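Local coordinates for protein LbpB B-lobe (Moraxella bovis, PDB 3UAQ) that probably binds host lactoferrin at the bacterial surface as a lipoprotein, this lobe joining a beta barrel to a handle domain, at residues Gly169-Phe179 against His236-Asp245; Gln198-Met208 against Ser293-Phe301. One frame throughout, in Å; residues are numbered along the deposited sequence.

Interaction 1: residues Gly169-Phe179 against His236-Asp245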
# COMPACT_ATOMS: atom_id res chain seq x y z
N GLY A 169 -22.78 -13.46 -20.01
CA GLY A 169 -22.02 -13.30 -21.24
C GLY A 169 -20.59 -13.82 -21.19
O GLY A 169 -20.33 -14.91 -20.66
N VAL A 170 -19.66 -13.06 -21.77
CA VAL A 170 -18.23 -13.41 -21.76
C VAL A 170 -17.37 -12.19 -21.43
O VAL A 170 -17.55 -11.12 -22.01
CB VAL A 170 -17.77 -14.00 -23.11
CG1 VAL A 170 -16.25 -14.17 -23.12
CG2 VAL A 170 -18.49 -15.32 -23.40
N ALA A 171 -16.43 -12.35 -20.51
CA ALA A 171 -15.59 -11.24 -20.07
C ALA A 171 -14.11 -11.62 -19.99
O ALA A 171 -13.77 -12.80 -19.91
CB ALA A 171 -16.07 -10.69 -18.72
N ASN A 172 -13.24 -10.61 -20.00
CA ASN A 172 -11.80 -10.84 -19.89
C ASN A 172 -11.20 -10.14 -18.67
O ASN A 172 -11.54 -8.99 -18.37
CB ASN A 172 -11.07 -10.38 -21.15
CG ASN A 172 -11.15 -11.39 -22.27
OD1 ASN A 172 -11.73 -12.46 -22.11
ND2 ASN A 172 -10.56 -11.05 -23.41
N TYR A 173 -10.32 -10.85 -17.98
CA TYR A 173 -9.69 -10.31 -16.79
C TYR A 173 -8.18 -10.25 -16.95
O TYR A 173 -7.59 -11.02 -17.71
CB TYR A 173 -10.03 -11.17 -15.57
CG TYR A 173 -11.50 -11.25 -15.23
CD1 TYR A 173 -12.04 -10.50 -14.20
CD2 TYR A 173 -12.34 -12.11 -15.93
CE1 TYR A 173 -13.39 -10.59 -13.88
CE2 TYR A 173 -13.69 -12.20 -15.62
CZ TYR A 173 -14.21 -11.44 -14.60
OH TYR A 173 -15.55 -11.54 -14.30
N THR A 174 -7.57 -9.32 -16.23
CA THR A 174 -6.13 -9.26 -16.12
C THR A 174 -5.74 -8.83 -14.70
O THR A 174 -6.45 -8.06 -14.05
CB THR A 174 -5.51 -8.33 -17.19
OG1 THR A 174 -4.19 -7.94 -16.79
CG2 THR A 174 -6.36 -7.08 -17.39
N GLY A 175 -4.62 -9.35 -14.22
CA GLY A 175 -4.15 -9.07 -12.88
C GLY A 175 -2.83 -9.76 -12.59
O GLY A 175 -1.88 -9.68 -13.38
N HIS A 176 -2.76 -10.45 -11.46
CA HIS A 176 -1.49 -11.02 -11.03
C HIS A 176 -1.67 -12.30 -10.23
O HIS A 176 -2.80 -12.72 -9.95
CB HIS A 176 -0.74 -10.01 -10.18
CG HIS A 176 -1.22 -9.95 -8.76
ND1 HIS A 176 -2.49 -9.53 -8.42
CD2 HIS A 176 -0.62 -10.29 -7.60
CE1 HIS A 176 -2.64 -9.60 -7.12
NE2 HIS A 176 -1.52 -10.05 -6.59
N TRP A 177 -0.55 -12.91 -9.87
CA TRP A 177 -0.52 -14.06 -8.96
C TRP A 177 0.76 -14.01 -8.12
O TRP A 177 1.73 -13.34 -8.48
CB TRP A 177 -0.60 -15.37 -9.75
CG TRP A 177 0.57 -15.61 -10.68
CD1 TRP A 177 0.88 -14.88 -11.79
CD2 TRP A 177 1.55 -16.64 -10.59
NE1 TRP A 177 2.01 -15.39 -12.39
CE2 TRP A 177 2.44 -16.48 -11.67
CE3 TRP A 177 1.78 -17.70 -9.69
CZ2 TRP A 177 3.54 -17.32 -11.89
CZ3 TRP A 177 2.87 -18.54 -9.90
CH2 TRP A 177 3.73 -18.34 -10.99
N ASP A 178 0.73 -14.71 -6.98
CA ASP A 178 1.89 -14.88 -6.12
C ASP A 178 1.97 -16.34 -5.72
O ASP A 178 0.99 -17.09 -5.83
CB ASP A 178 1.76 -14.02 -4.86
CG ASP A 178 1.92 -12.53 -5.13
OD1 ASP A 178 3.07 -12.10 -5.36
OD2 ASP A 178 0.91 -11.80 -5.09
N PHE A 179 3.14 -16.76 -5.23
CA PHE A 179 3.33 -18.15 -4.87
C PHE A 179 4.37 -18.35 -3.77
O PHE A 179 5.27 -17.52 -3.58
CB PHE A 179 3.77 -18.94 -6.10
CG PHE A 179 5.15 -18.59 -6.58
CD1 PHE A 179 5.34 -17.54 -7.47
CD2 PHE A 179 6.26 -19.29 -6.13
CE1 PHE A 179 6.61 -17.20 -7.91
CE2 PHE A 179 7.53 -18.96 -6.56
CZ PHE A 179 7.71 -17.91 -7.46
N HIS A 236 4.77 -10.87 -11.89
CA HIS A 236 3.96 -12.07 -12.09
C HIS A 236 2.58 -11.74 -12.64
O HIS A 236 1.72 -11.19 -11.95
CB HIS A 236 3.90 -12.88 -10.79
CG HIS A 236 5.26 -13.22 -10.25
ND1 HIS A 236 5.99 -12.34 -9.48
CD2 HIS A 236 6.04 -14.31 -10.43
CE1 HIS A 236 7.15 -12.90 -9.17
NE2 HIS A 236 7.20 -14.09 -9.74
N ARG A 237 2.39 -12.05 -13.92
CA ARG A 237 1.21 -11.62 -14.64
C ARG A 237 0.13 -12.69 -14.66
O ARG A 237 0.43 -13.88 -14.80
CB ARG A 237 1.57 -11.23 -16.08
CG ARG A 237 0.39 -10.80 -16.92
CD ARG A 237 0.85 -10.21 -18.25
NE ARG A 237 0.10 -9.00 -18.58
CZ ARG A 237 -0.70 -8.88 -19.64
NH1 ARG A 237 -0.86 -9.89 -20.48
NH2 ARG A 237 -1.35 -7.74 -19.85
N ALA A 238 -1.12 -12.27 -14.51
CA ALA A 238 -2.25 -13.20 -14.58
C ALA A 238 -3.23 -12.71 -15.65
O ALA A 238 -3.52 -11.52 -15.73
CB ALA A 238 -2.95 -13.32 -13.23
N VAL A 239 -3.72 -13.63 -16.47
CA VAL A 239 -4.72 -13.30 -17.47
C VAL A 239 -5.84 -14.33 -17.45
O VAL A 239 -5.58 -15.53 -17.31
CB VAL A 239 -4.11 -13.19 -18.89
CG1 VAL A 239 -4.90 -14.01 -19.89
CG2 VAL A 239 -4.03 -11.73 -19.32
N PHE A 240 -7.08 -13.88 -17.58
CA PHE A 240 -8.22 -14.80 -17.47
C PHE A 240 -9.26 -14.55 -18.55
O PHE A 240 -9.45 -13.42 -19.00
CB PHE A 240 -8.88 -14.68 -16.09
CG PHE A 240 -7.92 -14.80 -14.95
CD1 PHE A 240 -7.34 -13.66 -14.40
CD2 PHE A 240 -7.59 -16.03 -14.42
CE1 PHE A 240 -6.44 -13.76 -13.34
CE2 PHE A 240 -6.69 -16.14 -13.36
CZ PHE A 240 -6.12 -15.00 -12.82
N LYS A 241 -9.94 -15.62 -18.95
CA LYS A 241 -11.11 -15.51 -19.81
C LYS A 241 -12.28 -16.22 -19.16
O LYS A 241 -12.20 -17.41 -18.85
CB LYS A 241 -10.84 -16.08 -21.21
CG LYS A 241 -12.05 -15.97 -22.13
CD LYS A 241 -11.74 -15.14 -23.38
CE LYS A 241 -11.30 -16.03 -24.53
NZ LYS A 241 -12.24 -17.20 -24.63
N ALA A 242 -13.36 -15.48 -18.94
CA ALA A 242 -14.56 -16.02 -18.32
C ALA A 242 -15.69 -16.18 -19.34
O ALA A 242 -16.18 -15.19 -19.89
CB ALA A 242 -15.00 -15.16 -17.15
N ASP A 243 -16.08 -17.42 -19.59
CA ASP A 243 -17.25 -17.71 -20.42
C ASP A 243 -18.39 -18.14 -19.51
O ASP A 243 -18.49 -19.32 -19.13
CB ASP A 243 -16.93 -18.80 -21.44
CG ASP A 243 -17.97 -18.91 -22.54
OD1 ASP A 243 -19.09 -18.39 -22.35
OD2 ASP A 243 -17.68 -19.52 -23.59
N PHE A 244 -19.26 -17.19 -19.16
CA PHE A 244 -20.38 -17.46 -18.26
C PHE A 244 -21.46 -18.28 -18.95
O PHE A 244 -22.34 -18.85 -18.30
CB PHE A 244 -20.97 -16.15 -17.72
CG PHE A 244 -19.97 -15.29 -17.00
CD1 PHE A 244 -19.45 -15.69 -15.77
CD2 PHE A 244 -19.55 -14.09 -17.55
CE1 PHE A 244 -18.53 -14.89 -15.11
CE2 PHE A 244 -18.63 -13.29 -16.88
CZ PHE A 244 -18.12 -13.69 -15.67
N ASP A 245 -21.40 -18.33 -20.28
CA ASP A 245 -22.35 -19.13 -21.04
C ASP A 245 -21.92 -20.59 -21.08
O ASP A 245 -22.71 -21.49 -20.78
CB ASP A 245 -22.50 -18.57 -22.46
CG ASP A 245 -23.07 -17.17 -22.48
OD1 ASP A 245 -23.62 -16.73 -21.44
OD2 ASP A 245 -22.99 -16.50 -23.54

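Interaction 2: residues Gln198-Met208 against Ser293-Phe301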
# COMPACT_ATOMS: atom_id res chain seq x y z
N GLN A 198 27.87 -31.79 -6.94
CA GLN A 198 27.15 -30.59 -7.38
C GLN A 198 25.62 -30.68 -7.30
O GLN A 198 24.97 -31.34 -8.12
CB GLN A 198 27.57 -30.21 -8.80
CG GLN A 198 28.73 -29.24 -8.82
CD GLN A 198 28.40 -27.92 -8.15
OE1 GLN A 198 27.65 -27.10 -8.69
NE2 GLN A 198 28.94 -27.70 -6.95
N ALA A 199 25.06 -29.98 -6.31
CA ALA A 199 23.62 -29.96 -6.08
C ALA A 199 23.19 -28.65 -5.44
O ALA A 199 24.02 -27.90 -4.91
CB ALA A 199 23.17 -31.14 -5.21
N PHE A 200 21.89 -28.39 -5.49
CA PHE A 200 21.28 -27.22 -4.85
C PHE A 200 19.77 -27.40 -4.76
O PHE A 200 19.21 -28.37 -5.27
CB PHE A 200 21.63 -25.94 -5.61
CG PHE A 200 21.08 -25.89 -7.02
CD1 PHE A 200 19.95 -25.13 -7.31
CD2 PHE A 200 21.69 -26.59 -8.05
CE1 PHE A 200 19.45 -25.07 -8.60
CE2 PHE A 200 21.19 -26.54 -9.34
CZ PHE A 200 20.06 -25.78 -9.62
N GLY A 201 19.10 -26.45 -4.11
CA GLY A 201 17.65 -26.39 -4.09
C GLY A 201 17.24 -24.95 -3.80
O GLY A 201 16.14 -24.67 -3.29
N GLY A 202 18.15 -24.04 -4.13
CA GLY A 202 18.16 -22.70 -3.56
C GLY A 202 17.70 -21.53 -4.41
O GLY A 202 16.54 -21.44 -4.82
N GLY A 203 18.64 -20.62 -4.70
CA GLY A 203 18.27 -19.32 -5.22
C GLY A 203 19.31 -18.66 -6.11
O GLY A 203 19.96 -17.70 -5.70
N SER A 204 19.46 -19.18 -7.31
CA SER A 204 20.25 -18.57 -8.37
C SER A 204 19.97 -19.40 -9.60
O SER A 204 19.57 -18.87 -10.64
CB SER A 204 21.74 -18.58 -8.05
OG SER A 204 22.07 -17.51 -7.19
N GLY A 205 20.18 -20.71 -9.48
CA GLY A 205 19.76 -21.64 -10.51
C GLY A 205 18.28 -21.44 -10.73
O GLY A 205 17.78 -21.63 -11.84
N TYR A 206 17.59 -21.02 -9.67
CA TYR A 206 16.15 -20.81 -9.73
C TYR A 206 15.78 -19.35 -9.94
O TYR A 206 14.59 -19.01 -9.97
CB TYR A 206 15.49 -21.33 -8.45
CG TYR A 206 15.40 -22.84 -8.38
CD1 TYR A 206 16.39 -23.60 -7.76
CD2 TYR A 206 14.31 -23.52 -8.93
CE1 TYR A 206 16.31 -24.98 -7.69
CE2 TYR A 206 14.22 -24.90 -8.86
CZ TYR A 206 15.22 -25.63 -8.24
OH TYR A 206 15.13 -27.01 -8.18
N LYS A 207 16.79 -18.50 -10.11
CA LYS A 207 16.58 -17.04 -10.23
C LYS A 207 15.86 -16.48 -9.01
O LYS A 207 15.06 -15.54 -9.12
CB LYS A 207 15.81 -16.68 -11.51
CG LYS A 207 16.32 -17.36 -12.78
CD LYS A 207 17.82 -17.19 -12.95
CE LYS A 207 18.37 -18.14 -14.02
NZ LYS A 207 19.86 -18.23 -13.99
N MET A 208 16.15 -17.05 -7.84
CA MET A 208 15.61 -16.57 -6.58
C MET A 208 16.73 -15.92 -5.77
O MET A 208 17.90 -16.22 -5.96
CB MET A 208 15.01 -17.73 -5.77
CG MET A 208 13.69 -18.25 -6.32
SD MET A 208 12.30 -17.15 -5.93
CE MET A 208 11.03 -17.84 -6.98
N SER A 293 12.26 -30.32 -14.85
CA SER A 293 13.30 -29.70 -14.04
C SER A 293 14.56 -30.53 -14.12
O SER A 293 14.53 -31.75 -13.95
CB SER A 293 12.87 -29.56 -12.58
OG SER A 293 14.00 -29.32 -11.76
N SER A 294 15.68 -29.86 -14.40
CA SER A 294 16.98 -30.51 -14.43
C SER A 294 17.96 -29.62 -13.71
O SER A 294 17.60 -28.55 -13.23
CB SER A 294 17.43 -30.73 -15.87
OG SER A 294 17.84 -29.52 -16.48
N PHE A 295 19.21 -30.06 -13.63
CA PHE A 295 20.25 -29.29 -12.98
C PHE A 295 20.56 -28.02 -13.77
O PHE A 295 20.88 -26.97 -13.19
CB PHE A 295 21.50 -30.14 -12.80
CG PHE A 295 22.63 -29.43 -12.12
CD1 PHE A 295 22.73 -29.44 -10.74
CD2 PHE A 295 23.58 -28.74 -12.85
CE1 PHE A 295 23.77 -28.78 -10.10
CE2 PHE A 295 24.62 -28.07 -12.22
CZ PHE A 295 24.72 -28.09 -10.84
N LEU A 296 20.46 -28.11 -15.09
CA LEU A 296 20.74 -26.97 -15.96
C LEU A 296 19.45 -26.28 -16.38
O LEU A 296 19.48 -25.14 -16.84
CB LEU A 296 21.56 -27.43 -17.17
CG LEU A 296 22.89 -28.09 -16.78
CD1 LEU A 296 23.28 -29.21 -17.74
CD2 LEU A 296 24.01 -27.07 -16.66
N GLU A 297 18.33 -26.98 -16.22
CA GLU A 297 17.01 -26.38 -16.37
C GLU A 297 16.18 -26.70 -15.13
O GLU A 297 15.28 -27.54 -15.18
CB GLU A 297 16.30 -26.92 -17.62
CG GLU A 297 17.18 -26.99 -18.87
CD GLU A 297 16.56 -26.31 -20.08
OE1 GLU A 297 15.57 -25.57 -19.91
OE2 GLU A 297 17.08 -26.54 -21.20
N PRO A 298 16.49 -26.02 -14.02
CA PRO A 298 15.72 -26.23 -12.79
C PRO A 298 14.38 -25.53 -12.86
O PRO A 298 14.29 -24.46 -13.47
CB PRO A 298 16.60 -25.58 -11.72
CG PRO A 298 17.35 -24.52 -12.45
CD PRO A 298 17.60 -25.07 -13.83
N ASN A 299 13.36 -26.12 -12.24
CA ASN A 299 12.01 -25.59 -12.37
C ASN A 299 11.13 -25.94 -11.17
O ASN A 299 10.83 -27.11 -10.94
CB ASN A 299 11.38 -26.14 -13.65
CG ASN A 299 10.07 -25.44 -14.03
OD1 ASN A 299 9.39 -24.88 -13.18
ND2 ASN A 299 9.72 -25.48 -15.30
N PHE A 300 10.74 -24.91 -10.42
CA PHE A 300 9.83 -25.07 -9.29
C PHE A 300 8.44 -25.50 -9.73
O PHE A 300 7.67 -26.05 -8.94
CB PHE A 300 9.69 -23.74 -8.55
CG PHE A 300 10.86 -23.39 -7.67
CD1 PHE A 300 11.44 -24.34 -6.85
CD2 PHE A 300 11.37 -22.10 -7.67
CE1 PHE A 300 12.51 -24.01 -6.03
CE2 PHE A 300 12.44 -21.76 -6.86
CZ PHE A 300 13.02 -22.72 -6.04
N PHE A 301 8.12 -25.24 -11.00
CA PHE A 301 6.75 -25.28 -11.49
C PHE A 301 6.49 -26.40 -12.49
O PHE A 301 5.96 -26.17 -13.58
CB PHE A 301 6.42 -23.92 -12.10
CG PHE A 301 7.02 -22.77 -11.35
CD1 PHE A 301 6.43 -22.33 -10.17
CD2 PHE A 301 8.19 -22.15 -11.78
CE1 PHE A 301 6.98 -21.26 -9.45
CE2 PHE A 301 8.74 -21.09 -11.07
CZ PHE A 301 8.14 -20.65 -9.89

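Interaction 1: residues Gly169-Phe179 against His236-Asp245
Tyr173 and Phe240 sit opposite each other in an antiparallel ladder between two barrel strands, 170-179 and 236-243, of the N-lobe of lactoferrin binding protein B. As a hydrogen-bonded pair they exchange two backbone bonds, Tyr173 N reaching Phe240 O at 2.9 Å. The tight face carries Ala171, Tyr173, Ala238, Phe240 and Ala242. Small alanines suit it because large rings lie beside them: Ala242 CB meets the edge of the Tyr173 ring, 3.6 Å from CE2. Tyr173 can bury its polar end because its hydroxyl is hydrogen-bonded to Ala318 O. The other face is more exposed, mixing beta-branched residues that suit strands (Val170, Thr174, Val239) with polar ones that can meet solvent (Asn172, Lys241, Asp243). Arg237 points away from strand 170-179, its NH2 coming only within 4.2 Å of Thr174 OG1. Packing tightens again where Trp177, Phe179 and His236 form an aromatic cluster. With chi1 at -55°, His236 CG lies opposite the carbonyl carbon and the imidazole, hydrogen-bonded through NE2 to Glu223, reaches both rings. It turns its edge to the six-membered ring of Trp177 (planes at 89°) and receives the edge of Phe179, offset, on its face. His236 CB lies over the five-membered ring of Trp177, toward its rim, 3.8 Å from the centroid.

Interaction 2: residues Gln198-Met208 against Ser293-Phe301
Tyr206 and Phe300 form an offset aromatic stack between two loops at the barrel of the N-lobe, with Tyr206 carried by a type I beta turn, Ser204-Lys207. The rings are nearly parallel, planes 15° apart and centroids 3.9 Å apart, and Tyr206 CD2 lies over the centre of the Phe300 ring. On the opposite face of the tyrosine sits Pro298, its CB 3.9 Å from the ring centroid in a CH-pi contact. Tyr206 is thus sandwiched between an aromatic and an aliphatic ring, a place suited to a broad flat side chain; proline offers a compact, rigid surface. Met208 adds a flexible chain at the edge of Phe300, where CG lies 3.8 Å from CE2. Farther along, Phe200 and Phe295 meet differently, in an offset edge-to-face pair with planes at 72°: being flat, Phe200 can present its edge to the face of Phe295. Gly205, having no side chain, fits close against the Phe200 ring. With chi1 at -179°, trans to N, the Phe295 side chain brings CE1 to 3.5 Å from Phe200 CE2. No hydrogen bond joins the two segments, so the contact rests on these rings and their apolar neighbours. At its far end, Gln198 OE1 lies 3.8 Å from Phe295 CZ.

How the interactions relate
Both contacts belong to the barrel region of the N-lobe, with their centres about 29 Å apart. Along the chain their segments alternate: 169-179, 198-208, 236-245, then 293-301. Interaction 1 pairs neighbouring strands of the large antiparallel sheet, whereas interaction 2 joins two loops, one following strand 170-184 and the other strand 281-288. They touch at the ring of Phe179, whose CZ lies 3.4 Å from Met208 CE and 3.7 Å from Phe301 CZ, the two phenylalanine rings meeting edge to face. Phe179 is thus where the strand pair of interaction 1 meets the loops of interaction 2, and its aromatic cluster continues into their apolar packing.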